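Local coordinates for protein leucine aminopeptidase 2 (Saccharomyces cerevisiae, PDB 2XQ0) that preferentially cleaves di- and tripeptides as a zinc aminopeptidase, and has low epoxide hydrolase activity in vitro, at residues S23-F28 against T160-S165; D70-D75 against E91-P96; Y141-L146 against T617-C622; E147-R152 against T379-A384. One frame throughout, in Å; residues are numbered along the deposited sequence.

Contact 1. Residues S23-F28 against T160-S165; sequences SNYKDF and TPSVKS
Tyr25 OH and Ser162 OG make no direct bond, yet both hold water 1, which also accepts a hydrogen bond from Lys26 NZ. The water stands 2.7 Å from Tyr25 OH, near the plane of the ring, and donates to Ser162 OG at 2.8 Å; Ser162 OG is also hydrogen-bonded to Cys315 O. The water thereby joins two turns that lead into strands 28-40 and 165-172, parallel neighbours in the large sheet of the M1 N-terminal domain. One turn is the 3-10 segment 25-27; the other is a type I beta turn from Thr160 to Val163, overlaid by an ST turn in which Ser162 N donates to Thr160 OG1 at 3.1 Å. Apart from the water, the contact is apolar and centres on one ring. Tyr25 has its CG between the backbone N and the carbonyl carbon (chi1 70°), a setting that turns the ring to the Thr160-Val163 turn. Thr160 CG2 makes a CH-pi contact over one face, 4.0 Å from the centroid of the Tyr25 ring and 18° off the normal, while Lys26 CG lies over the opposite face. Ser162 CB meets Tyr25 CE1 obliquely at 3.7 Å. Asp18 also ties the two sides together, since its N bonds to Tyr25 OH and its carboxylate to Thr160 OG1. A leucine in place of Tyr25 would probably leave water 1 and Asp18 N without their shared hydroxyl partner, and Thr160 CG2 without its aromatic face. At the root of the ring, Val163 CG2 comes to 3.6 Å from Tyr25 CB.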
# COMPACT_ATOMS: atom_id res chain seq x y z
N SER A 23 20.87 -2.13 -12.43
CA SER A 23 22.11 -1.96 -11.67
C SER A 23 22.88 -3.28 -11.58
O SER A 23 22.33 -4.35 -11.80
CB SER A 23 21.81 -1.44 -10.27
OG SER A 23 21.28 -2.46 -9.45
N ASN A 24 24.18 -3.21 -11.27
CA ASN A 24 24.91 -4.46 -11.07
C ASN A 24 25.13 -4.70 -9.59
O ASN A 24 26.26 -4.77 -9.11
CB ASN A 24 26.19 -4.56 -11.91
CG ASN A 24 27.15 -3.38 -11.72
OD1 ASN A 24 26.86 -2.40 -11.03
ND2 ASN A 24 28.31 -3.49 -12.35
N TYR A 25 24.02 -4.83 -8.89
CA TYR A 25 24.05 -4.84 -7.44
C TYR A 25 24.71 -6.07 -6.84
O TYR A 25 25.22 -6.02 -5.72
CB TYR A 25 22.63 -4.70 -6.89
CG TYR A 25 21.75 -5.90 -7.12
CD1 TYR A 25 21.57 -6.85 -6.12
CD2 TYR A 25 21.10 -6.10 -8.33
CE1 TYR A 25 20.74 -7.95 -6.31
CE2 TYR A 25 20.29 -7.20 -8.54
CZ TYR A 25 20.10 -8.11 -7.52
OH TYR A 25 19.27 -9.19 -7.71
N LYS A 26 24.70 -7.19 -7.55
CA LYS A 26 25.36 -8.39 -7.02
C LYS A 26 26.87 -8.18 -6.89
O LYS A 26 27.56 -8.98 -6.26
CB LYS A 26 25.10 -9.60 -7.92
CG LYS A 26 23.66 -10.06 -8.03
CD LYS A 26 23.13 -10.63 -6.72
CE LYS A 26 21.90 -11.51 -6.97
NZ LYS A 26 21.29 -12.01 -5.69
N ASP A 27 27.39 -7.12 -7.51
CA ASP A 27 28.84 -6.92 -7.60
C ASP A 27 29.39 -6.03 -6.49
O ASP A 27 30.60 -5.83 -6.40
CB ASP A 27 29.21 -6.30 -8.94
CG ASP A 27 28.99 -7.25 -10.10
OD1 ASP A 27 28.84 -8.46 -9.86
OD2 ASP A 27 28.97 -6.78 -11.26
N PHE A 28 28.50 -5.47 -5.68
CA PHE A 28 28.91 -4.53 -4.66
C PHE A 28 28.11 -4.73 -3.38
O PHE A 28 27.00 -5.26 -3.41
CB PHE A 28 28.68 -3.09 -5.13
CG PHE A 28 29.39 -2.76 -6.41
CD1 PHE A 28 30.68 -2.26 -6.39
CD2 PHE A 28 28.75 -2.93 -7.63
CE1 PHE A 28 31.33 -1.95 -7.57
CE2 PHE A 28 29.40 -2.64 -8.82
CZ PHE A 28 30.69 -2.13 -8.79
N THR A 160 16.72 -1.84 -5.96
CA THR A 160 16.16 -3.19 -5.82
C THR A 160 15.92 -3.48 -4.33
O THR A 160 16.67 -3.02 -3.47
CB THR A 160 17.08 -4.27 -6.48
OG1 THR A 160 16.76 -5.56 -5.98
CG2 THR A 160 18.53 -3.99 -6.21
N PRO A 161 14.85 -4.22 -4.02
CA PRO A 161 14.63 -4.51 -2.60
C PRO A 161 15.66 -5.52 -2.05
O PRO A 161 15.71 -5.72 -0.83
CB PRO A 161 13.21 -5.05 -2.56
CG PRO A 161 12.90 -5.49 -3.97
CD PRO A 161 13.68 -4.56 -4.86
N SER A 162 16.48 -6.09 -2.93
CA SER A 162 17.62 -6.91 -2.51
C SER A 162 18.73 -6.10 -1.85
O SER A 162 19.54 -6.64 -1.11
CB SER A 162 18.22 -7.70 -3.68
OG SER A 162 17.42 -8.82 -4.00
N VAL A 163 18.78 -4.79 -2.12
CA VAL A 163 19.84 -3.97 -1.53
C VAL A 163 19.30 -3.14 -0.37
O VAL A 163 18.37 -2.37 -0.57
CB VAL A 163 20.48 -3.05 -2.59
CG1 VAL A 163 21.49 -2.08 -1.96
CG2 VAL A 163 21.15 -3.90 -3.67
N LYS A 164 19.86 -3.31 0.82
CA LYS A 164 19.44 -2.53 1.99
C LYS A 164 20.67 -1.89 2.62
O LYS A 164 21.74 -2.49 2.68
CB LYS A 164 18.73 -3.43 3.01
CG LYS A 164 17.68 -4.33 2.38
CD LYS A 164 16.47 -4.49 3.28
CE LYS A 164 16.68 -5.59 4.30
NZ LYS A 164 15.43 -5.88 5.05
N SER A 165 20.50 -0.66 3.09
CA SER A 165 21.60 0.18 3.53
C SER A 165 21.11 1.09 4.63
O SER A 165 19.97 1.53 4.60
CB SER A 165 22.03 1.07 2.35
OG SER A 165 22.98 2.03 2.75
O HOH W 1 18.53 -10.80 -5.62

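Contact 2. Residues D70-D75 against E91-P96; sequences DTSYLD and EQRKEP
The guanidinium of Arg93 lies flat on the ring of Tyr73, their centres 3.9 Å apart and their planes only 16° from parallel. Tyr73 OH lies above one guanidinium face, offset toward its rim, while NH1 stands over the middle of the tyrosine ring. Such an offset stack is one form of cation-pi contact: Arg93 CZ sits 34° off the ring normal. The edges of the guanidinium are taken up by polar partners. Glu95 OE2 accepts from Arg93 NE at 2.6 Å, within the guanidinium plane but above the plane of its own carboxylate, in a salt bridge inside segment 91-96; a weak bond from NH2 to Glu95 OE1 accompanies it. On the other flank Arg93 NH1 donates to Ser72 OG at 3.0 Å, with the serine oxygen tilted slightly from the plane, and also to water 2, which in turn accepts from Tyr73 N. The arginine reaches this site by an extended chain, CG anti to the backbone N (chi1 -166°), whereas Glu95 bends back at chi2 to meet it. The contact ties the loop between strands 84-90 and 101-104 to the residues leading into strand 74-81 of the same sheet. Bonds spread round the guanidinium edge fix its rotation and leave its face for the aromatic ring. The carboxylate of Glu95 is likely to offset part of the positive charge that Tyr73 meets.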
# COMPACT_ATOMS: atom_id res chain seq x y z
N ASP A 70 20.67 2.57 -11.33
CA ASP A 70 19.35 2.83 -11.88
C ASP A 70 19.13 4.33 -11.83
O ASP A 70 19.51 4.96 -10.86
CB ASP A 70 18.28 2.20 -10.97
CG ASP A 70 18.19 0.68 -11.10
OD1 ASP A 70 17.88 0.21 -12.21
OD2 ASP A 70 18.35 -0.03 -10.07
N THR A 71 18.53 4.90 -12.86
CA THR A 71 18.01 6.26 -12.80
C THR A 71 16.80 6.28 -13.69
O THR A 71 16.66 5.42 -14.56
CB THR A 71 19.00 7.35 -13.33
OG1 THR A 71 19.06 7.33 -14.76
CG2 THR A 71 20.39 7.15 -12.76
N SER A 72 15.92 7.26 -13.47
CA SER A 72 14.78 7.51 -14.34
C SER A 72 14.47 9.01 -14.35
O SER A 72 14.06 9.58 -13.33
CB SER A 72 13.55 6.74 -13.88
OG SER A 72 12.45 7.10 -14.70
N TYR A 73 14.66 9.64 -15.50
CA TYR A 73 14.45 11.07 -15.65
C TYR A 73 15.20 11.89 -14.61
O TYR A 73 14.67 12.87 -14.08
CB TYR A 73 12.96 11.40 -15.55
CG TYR A 73 12.07 10.61 -16.48
CD1 TYR A 73 12.19 10.71 -17.86
CD2 TYR A 73 11.07 9.79 -15.97
CE1 TYR A 73 11.35 10.01 -18.70
CE2 TYR A 73 10.24 9.08 -16.80
CZ TYR A 73 10.38 9.19 -18.16
OH TYR A 73 9.53 8.48 -18.97
N LEU A 74 16.42 11.49 -14.29
CA LEU A 74 17.28 12.35 -13.47
C LEU A 74 18.24 13.14 -14.36
O LEU A 74 18.59 12.71 -15.46
CB LEU A 74 18.09 11.55 -12.45
CG LEU A 74 17.36 10.84 -11.32
CD1 LEU A 74 18.33 9.98 -10.51
CD2 LEU A 74 16.67 11.86 -10.44
N ASP A 75 18.64 14.30 -13.87
CA ASP A 75 19.72 15.07 -14.46
C ASP A 75 20.98 14.77 -13.64
O ASP A 75 21.18 15.36 -12.58
CB ASP A 75 19.35 16.56 -14.42
CG ASP A 75 20.42 17.46 -14.98
OD1 ASP A 75 21.43 16.96 -15.52
OD2 ASP A 75 20.25 18.70 -14.88
N GLU A 91 22.85 5.85 -20.22
CA GLU A 91 22.39 5.13 -21.40
C GLU A 91 21.01 5.63 -21.75
O GLU A 91 20.31 6.18 -20.90
CB GLU A 91 22.37 3.62 -21.12
CG GLU A 91 23.77 3.03 -20.92
CD GLU A 91 23.77 1.51 -20.87
OE1 GLU A 91 22.69 0.92 -20.65
OE2 GLU A 91 24.85 0.89 -21.05
N GLN A 92 20.59 5.44 -23.00
CA GLN A 92 19.25 5.87 -23.37
C GLN A 92 18.21 5.07 -22.60
O GLN A 92 18.42 3.91 -22.24
CB GLN A 92 19.01 5.76 -24.88
CG GLN A 92 19.43 7.04 -25.63
CD GLN A 92 19.50 6.86 -27.12
OE1 GLN A 92 20.19 7.62 -27.81
NE2 GLN A 92 18.80 5.86 -27.64
N ARG A 93 17.09 5.71 -22.34
CA ARG A 93 16.03 5.11 -21.56
C ARG A 93 15.55 3.82 -22.22
O ARG A 93 15.42 3.74 -23.43
CB ARG A 93 14.90 6.13 -21.47
CG ARG A 93 13.90 5.79 -20.46
CD ARG A 93 12.86 6.89 -20.33
NE ARG A 93 11.77 6.31 -19.56
CZ ARG A 93 11.82 6.14 -18.25
NH1 ARG A 93 12.88 6.57 -17.57
NH2 ARG A 93 10.80 5.59 -17.62
N LYS A 94 15.31 2.79 -21.41
CA LYS A 94 14.61 1.60 -21.90
C LYS A 94 13.41 1.35 -21.00
O LYS A 94 13.55 1.29 -19.78
CB LYS A 94 15.53 0.38 -21.88
CG LYS A 94 16.11 0.06 -20.52
CD LYS A 94 16.37 -1.44 -20.37
CE LYS A 94 15.07 -2.23 -20.23
NZ LYS A 94 15.29 -3.68 -20.01
N GLU A 95 12.23 1.22 -21.59
CA GLU A 95 11.04 1.05 -20.78
C GLU A 95 10.91 -0.41 -20.37
O GLU A 95 11.36 -1.30 -21.10
CB GLU A 95 9.81 1.53 -21.53
CG GLU A 95 9.96 2.93 -22.09
CD GLU A 95 9.96 4.01 -21.02
OE1 GLU A 95 9.61 3.69 -19.86
OE2 GLU A 95 10.28 5.17 -21.34
N PRO A 96 10.31 -0.66 -19.20
CA PRO A 96 9.86 0.40 -18.31
C PRO A 96 10.89 0.66 -17.22
O PRO A 96 10.55 1.32 -16.25
CB PRO A 96 8.61 -0.22 -17.67
CG PRO A 96 8.94 -1.66 -17.59
CD PRO A 96 9.84 -1.99 -18.76
O HOH W 2 15.11 8.38 -18.07

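Contact 3. Residues Y141-L146 against T617-C622; sequences YVFSQL and TYHPIC
Phe143 and His619 mark the closest approach of the two backbones, with CA atoms 10.2 Å apart, so that side chains alone bridge the space between strand 141-144 and the start of helix 620-629. The strand belongs to a four-stranded antiparallel sheet, and His619 is the N-cap residue of the helix. The two rings meet obliquely, their planes at 44° and their centroids 5.6 Å apart, a pairing that is neither a stack nor edge-to-face. Phe143 CZ approaches the edge of the imidazole near its plane, 3.6 Å from His619 CD2. Tyr271 adds its ring to the neighbourhood of Phe143, and Gln128 of the adjoining strand 127-130 touches both partners. A link between the N-terminal sheet and the C-terminal helical domain thus runs through this pair, close to Pro272 of the substrate site. A capping bond from Ile621 N to His619 ND1 holds the imidazole in place. With CG anti to the backbone N (chi1 -168°), the ring turns ND1 back over its own helix start. His619 NE2 is buried without a polar partner, whereas His619 ND1 accepts from Ile621 N at 3.2 Å, almost straight at 171° and in the ring plane.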
# COMPACT_ATOMS: atom_id res chain seq x y z
N TYR A 141 3.73 22.24 -0.93
CA TYR A 141 3.89 20.95 -0.28
C TYR A 141 4.42 19.99 -1.31
O TYR A 141 4.12 20.11 -2.50
CB TYR A 141 2.53 20.46 0.21
CG TYR A 141 2.52 19.27 1.17
CD1 TYR A 141 2.60 17.97 0.69
CD2 TYR A 141 2.34 19.46 2.54
CE1 TYR A 141 2.54 16.89 1.55
CE2 TYR A 141 2.28 18.39 3.40
CZ TYR A 141 2.39 17.10 2.90
OH TYR A 141 2.34 16.03 3.76
N VAL A 142 5.22 19.03 -0.86
CA VAL A 142 5.69 17.98 -1.75
C VAL A 142 5.82 16.70 -0.94
O VAL A 142 6.12 16.75 0.25
CB VAL A 142 7.04 18.35 -2.36
CG1 VAL A 142 8.06 18.59 -1.24
CG2 VAL A 142 7.53 17.28 -3.36
N PHE A 143 5.56 15.57 -1.57
CA PHE A 143 5.79 14.28 -0.90
C PHE A 143 6.19 13.25 -1.93
O PHE A 143 5.86 13.40 -3.11
CB PHE A 143 4.55 13.82 -0.13
CG PHE A 143 3.37 13.48 -1.00
CD1 PHE A 143 3.21 12.19 -1.50
CD2 PHE A 143 2.44 14.44 -1.33
CE1 PHE A 143 2.12 11.89 -2.31
CE2 PHE A 143 1.35 14.14 -2.12
CZ PHE A 143 1.19 12.88 -2.61
N SER A 144 6.88 12.21 -1.49
CA SER A 144 7.31 11.12 -2.36
C SER A 144 6.48 9.86 -2.19
O SER A 144 5.74 9.69 -1.21
CB SER A 144 8.77 10.78 -2.05
OG SER A 144 8.83 10.21 -0.75
N GLN A 145 6.60 8.97 -3.16
CA GLN A 145 6.05 7.63 -3.08
C GLN A 145 6.94 6.82 -4.02
O GLN A 145 6.89 7.01 -5.24
CB GLN A 145 4.60 7.60 -3.56
CG GLN A 145 4.09 6.20 -3.91
CD GLN A 145 4.15 5.26 -2.73
OE1 GLN A 145 3.61 5.56 -1.66
NE2 GLN A 145 4.81 4.12 -2.90
N LEU A 146 7.78 5.95 -3.46
CA LEU A 146 8.83 5.30 -4.25
C LEU A 146 8.53 3.87 -4.67
O LEU A 146 9.11 3.34 -5.63
CB LEU A 146 10.18 5.37 -3.50
CG LEU A 146 10.62 6.76 -3.05
CD1 LEU A 146 12.08 6.74 -2.59
CD2 LEU A 146 10.41 7.78 -4.16
N THR A 617 -5.47 18.30 -9.82
CA THR A 617 -5.38 18.27 -8.36
C THR A 617 -4.97 16.88 -7.86
O THR A 617 -4.52 16.73 -6.72
CB THR A 617 -6.69 18.71 -7.67
OG1 THR A 617 -7.68 17.67 -7.75
CG2 THR A 617 -7.23 19.98 -8.32
N TYR A 618 -5.11 15.88 -8.71
CA TYR A 618 -4.82 14.50 -8.32
C TYR A 618 -3.33 14.17 -8.47
O TYR A 618 -2.62 14.83 -9.21
CB TYR A 618 -5.68 13.54 -9.15
CG TYR A 618 -7.18 13.79 -9.06
CD1 TYR A 618 -7.94 14.03 -10.20
CD2 TYR A 618 -7.83 13.80 -7.83
CE1 TYR A 618 -9.31 14.25 -10.11
CE2 TYR A 618 -9.19 14.03 -7.73
CZ TYR A 618 -9.93 14.25 -8.87
OH TYR A 618 -11.29 14.48 -8.78
N HIS A 619 -2.86 13.14 -7.75
CA HIS A 619 -1.48 12.67 -7.89
C HIS A 619 -1.27 12.24 -9.33
O HIS A 619 -2.22 11.77 -9.97
CB HIS A 619 -1.19 11.49 -6.95
CG HIS A 619 0.28 11.15 -6.83
ND1 HIS A 619 0.95 10.42 -7.78
CD2 HIS A 619 1.19 11.46 -5.88
CE1 HIS A 619 2.22 10.29 -7.43
NE2 HIS A 619 2.39 10.92 -6.28
N PRO A 620 -0.05 12.41 -9.85
CA PRO A 620 0.25 12.00 -11.23
C PRO A 620 -0.27 10.60 -11.58
O PRO A 620 -0.80 10.41 -12.68
CB PRO A 620 1.78 11.99 -11.26
CG PRO A 620 2.16 13.05 -10.31
CD PRO A 620 1.13 13.03 -9.21
N ILE A 621 -0.10 9.64 -10.67
CA ILE A 621 -0.53 8.27 -10.89
C ILE A 621 -2.04 8.19 -11.05
O ILE A 621 -2.55 7.64 -12.03
CB ILE A 621 -0.15 7.36 -9.71
CG1 ILE A 621 1.29 7.62 -9.26
CG2 ILE A 621 -0.35 5.91 -10.11
CD1 ILE A 621 2.35 7.05 -10.16
N CYS A 622 -2.75 8.72 -10.07
CA CYS A 622 -4.20 8.76 -10.11
C CYS A 622 -4.73 9.52 -11.34
O CYS A 622 -5.74 9.11 -11.92
CB CYS A 622 -4.75 9.35 -8.81
SG CYS A 622 -6.53 9.52 -8.79

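Contact 4. Residues E147-R152 against T379-A384; sequences EAIHAR and TDPDDA. With BES (2-(3-amino-2-hydroxy-4-phenyl-butyrylamino)-4-methyl-pentanoic acid), chain B.
Apolar packing carries the contact across the segments, with Pro381 as the shared surface. Ile149 CD1 reaches its ring at 3.7 Å from Pro381 CD, the two side chains crossing at about a right angle, while Ala148 CB faces Pro381 CB more loosely at 4.4 Å. Ile149 gets there with CG1 between the backbone N and the carbonyl carbon (chi1 58°). The pair joins the M1 N-terminal domain to the catalytic domain, just past the cis peptide between Glu147 and Ala148. Polar bonding within 379-384 is local: Asp380 OD1 accepts from Asp382 N at 2.9 Å, an Asx turn that starts the 3-10 segment 381-384. His150 NE2 comes no nearer than 4.4 Å to Asp382 OD2, without a bond, and its ND1 is held by Thr125 OG1. Ligand binding falls to Glu147, whose extended side chain runs along the phenyl group of bestatin, Glu147 CD lying 3.5 Å from bestatin C9. Glu147 OE1 accepts from the inhibitor amine, bestatin N2, at 2.8 Å. An alanine in place of Glu147 would probably leave N2 without this acceptor and open a gap beside the phenyl group where CG and CD now lie. Gly274 N, Glu277 OE1 and Tyr390 OH also bond to the inhibitor.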
# COMPACT_ATOMS: atom_id res chain seq x y z
N GLU A 147 7.61 3.22 -3.97
CA GLU A 147 7.33 1.81 -4.29
C GLU A 147 6.57 1.74 -5.61
O GLU A 147 5.65 2.52 -5.81
CB GLU A 147 6.52 1.16 -3.17
CG GLU A 147 6.53 -0.38 -3.20
CD GLU A 147 5.82 -0.96 -1.98
OE1 GLU A 147 5.41 -0.16 -1.13
OE2 GLU A 147 5.68 -2.19 -1.87
N ALA A 148 6.94 0.83 -6.51
CA ALA A 148 8.00 -0.15 -6.31
C ALA A 148 9.37 0.29 -6.84
O ALA A 148 10.37 0.09 -6.16
CB ALA A 148 7.61 -1.47 -6.97
N ILE A 149 9.41 0.84 -8.06
CA ILE A 149 10.69 1.27 -8.64
C ILE A 149 10.79 2.76 -9.02
O ILE A 149 11.34 3.11 -10.07
CB ILE A 149 11.08 0.41 -9.84
CG1 ILE A 149 9.99 0.45 -10.93
CG2 ILE A 149 11.34 -1.05 -9.37
CD1 ILE A 149 10.42 -0.21 -12.25
N HIS A 150 10.29 3.63 -8.16
CA HIS A 150 10.39 5.07 -8.42
C HIS A 150 11.53 5.73 -7.64
O HIS A 150 11.81 6.92 -7.84
CB HIS A 150 9.06 5.75 -8.08
CG HIS A 150 7.93 5.33 -8.96
ND1 HIS A 150 7.87 5.65 -10.30
CD2 HIS A 150 6.83 4.57 -8.71
CE1 HIS A 150 6.78 5.13 -10.83
NE2 HIS A 150 6.13 4.48 -9.89
N ALA A 151 12.20 4.99 -6.76
CA ALA A 151 13.33 5.58 -6.04
C ALA A 151 14.39 6.07 -7.02
O ALA A 151 15.00 7.11 -6.83
CB ALA A 151 13.92 4.60 -5.06
N ARG A 152 14.58 5.32 -8.10
CA ARG A 152 15.53 5.70 -9.15
C ARG A 152 15.11 6.99 -9.87
O ARG A 152 15.88 7.53 -10.67
CB ARG A 152 15.69 4.56 -10.17
CG ARG A 152 14.41 4.30 -10.99
CD ARG A 152 14.45 3.00 -11.80
NE ARG A 152 14.52 1.82 -10.93
CZ ARG A 152 14.46 0.55 -11.33
NH1 ARG A 152 14.35 0.23 -12.62
NH2 ARG A 152 14.51 -0.42 -10.42
N THR A 379 8.83 -6.13 -18.04
CA THR A 379 7.55 -6.00 -17.35
C THR A 379 7.61 -4.91 -16.31
O THR A 379 8.55 -4.84 -15.51
CB THR A 379 7.16 -7.29 -16.63
OG1 THR A 379 7.23 -8.40 -17.54
CG2 THR A 379 5.74 -7.17 -16.10
N ASP A 380 6.61 -4.04 -16.32
CA ASP A 380 6.46 -3.05 -15.27
C ASP A 380 5.98 -3.78 -14.04
O ASP A 380 4.95 -4.46 -14.08
CB ASP A 380 5.44 -2.00 -15.70
CG ASP A 380 5.33 -0.84 -14.73
OD1 ASP A 380 5.74 -0.99 -13.55
OD2 ASP A 380 4.83 0.23 -15.13
N PRO A 381 6.73 -3.67 -12.93
CA PRO A 381 6.34 -4.30 -11.67
C PRO A 381 4.93 -3.91 -11.25
O PRO A 381 4.24 -4.73 -10.62
CB PRO A 381 7.36 -3.75 -10.67
CG PRO A 381 8.57 -3.50 -11.48
CD PRO A 381 8.08 -3.07 -12.84
N ASP A 382 4.51 -2.69 -11.58
CA ASP A 382 3.14 -2.25 -11.33
C ASP A 382 2.14 -3.25 -11.88
O ASP A 382 1.17 -3.61 -11.22
CB ASP A 382 2.87 -0.89 -12.00
CG ASP A 382 3.29 0.30 -11.14
OD1 ASP A 382 3.35 0.15 -9.89
OD2 ASP A 382 3.54 1.38 -11.71
N ASP A 383 2.39 -3.71 -13.10
CA ASP A 383 1.45 -4.57 -13.81
C ASP A 383 1.12 -5.85 -13.04
O ASP A 383 0.17 -6.55 -13.38
CB ASP A 383 1.97 -4.92 -15.21
CG ASP A 383 1.91 -3.75 -16.17
OD1 ASP A 383 1.52 -2.63 -15.74
OD2 ASP A 383 2.24 -3.95 -17.36
N ALA A 384 1.90 -6.14 -12.01
CA ALA A 384 1.72 -7.36 -11.24
C ALA A 384 1.11 -7.09 -9.88
O ALA A 384 0.84 -8.02 -9.12
CB ALA A 384 3.04 -8.07 -11.07
N2 BES B . 3.01 0.32 0.32
C1 BES B . 1.72 -0.31 0.15
C6 BES B . 0.97 0.34 -1.01
C7 BES B . 1.71 0.11 -2.31
C8 BES B . 2.19 -1.16 -2.62
C12 BES B . 1.94 1.17 -3.18
C9 BES B . 2.88 -1.37 -3.80
C11 BES B . 2.64 0.96 -4.37
C10 BES B . 3.11 -0.31 -4.68
C2 BES B . 0.88 -0.22 1.43
O2 BES B . 1.51 -0.79 2.59
C3 BES B . -0.40 -0.93 1.17
O3 BES B . -0.46 -2.16 1.08
N1 BES B . -1.39 -0.06 1.03
C4 BES B . -2.79 -0.32 0.76
C13 BES B . -3.43 -0.27 2.14
C14 BES B . -4.26 -1.51 2.45
C15 BES B . -4.42 -1.66 3.96
C16 BES B . -3.66 -2.77 1.83
C5 BES B . -3.29 0.84 -0.05
O1 BES B . -4.27 0.67 -0.82
O4 BES B . -2.70 1.94 0.06

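How the contacts relate
Contacts 1 and 2 both lie in the N-terminal domain, contact 2 nested within the loop that contact 1 closes; their centres are 17 Å apart, and Ser23 CB packs on Asp70 OD2 at 3.7 Å. Contact 2 meets contact 4 more firmly, for Ser72 N probably donates to Arg152 O at 2.8 Å, and Pro96 packs on Asp380. Contact 4 is nested inside the long loop closed by contact 3, where Leu146 CD1 touches Ala151 CB at 3.8 Å. Residues 145-147 thus pass from contact 3 to contact 4 as part of the substrate site. The side chain of Ala148 is about 12 Å from the zinc, and that of His619 about 10 Å from bestatin.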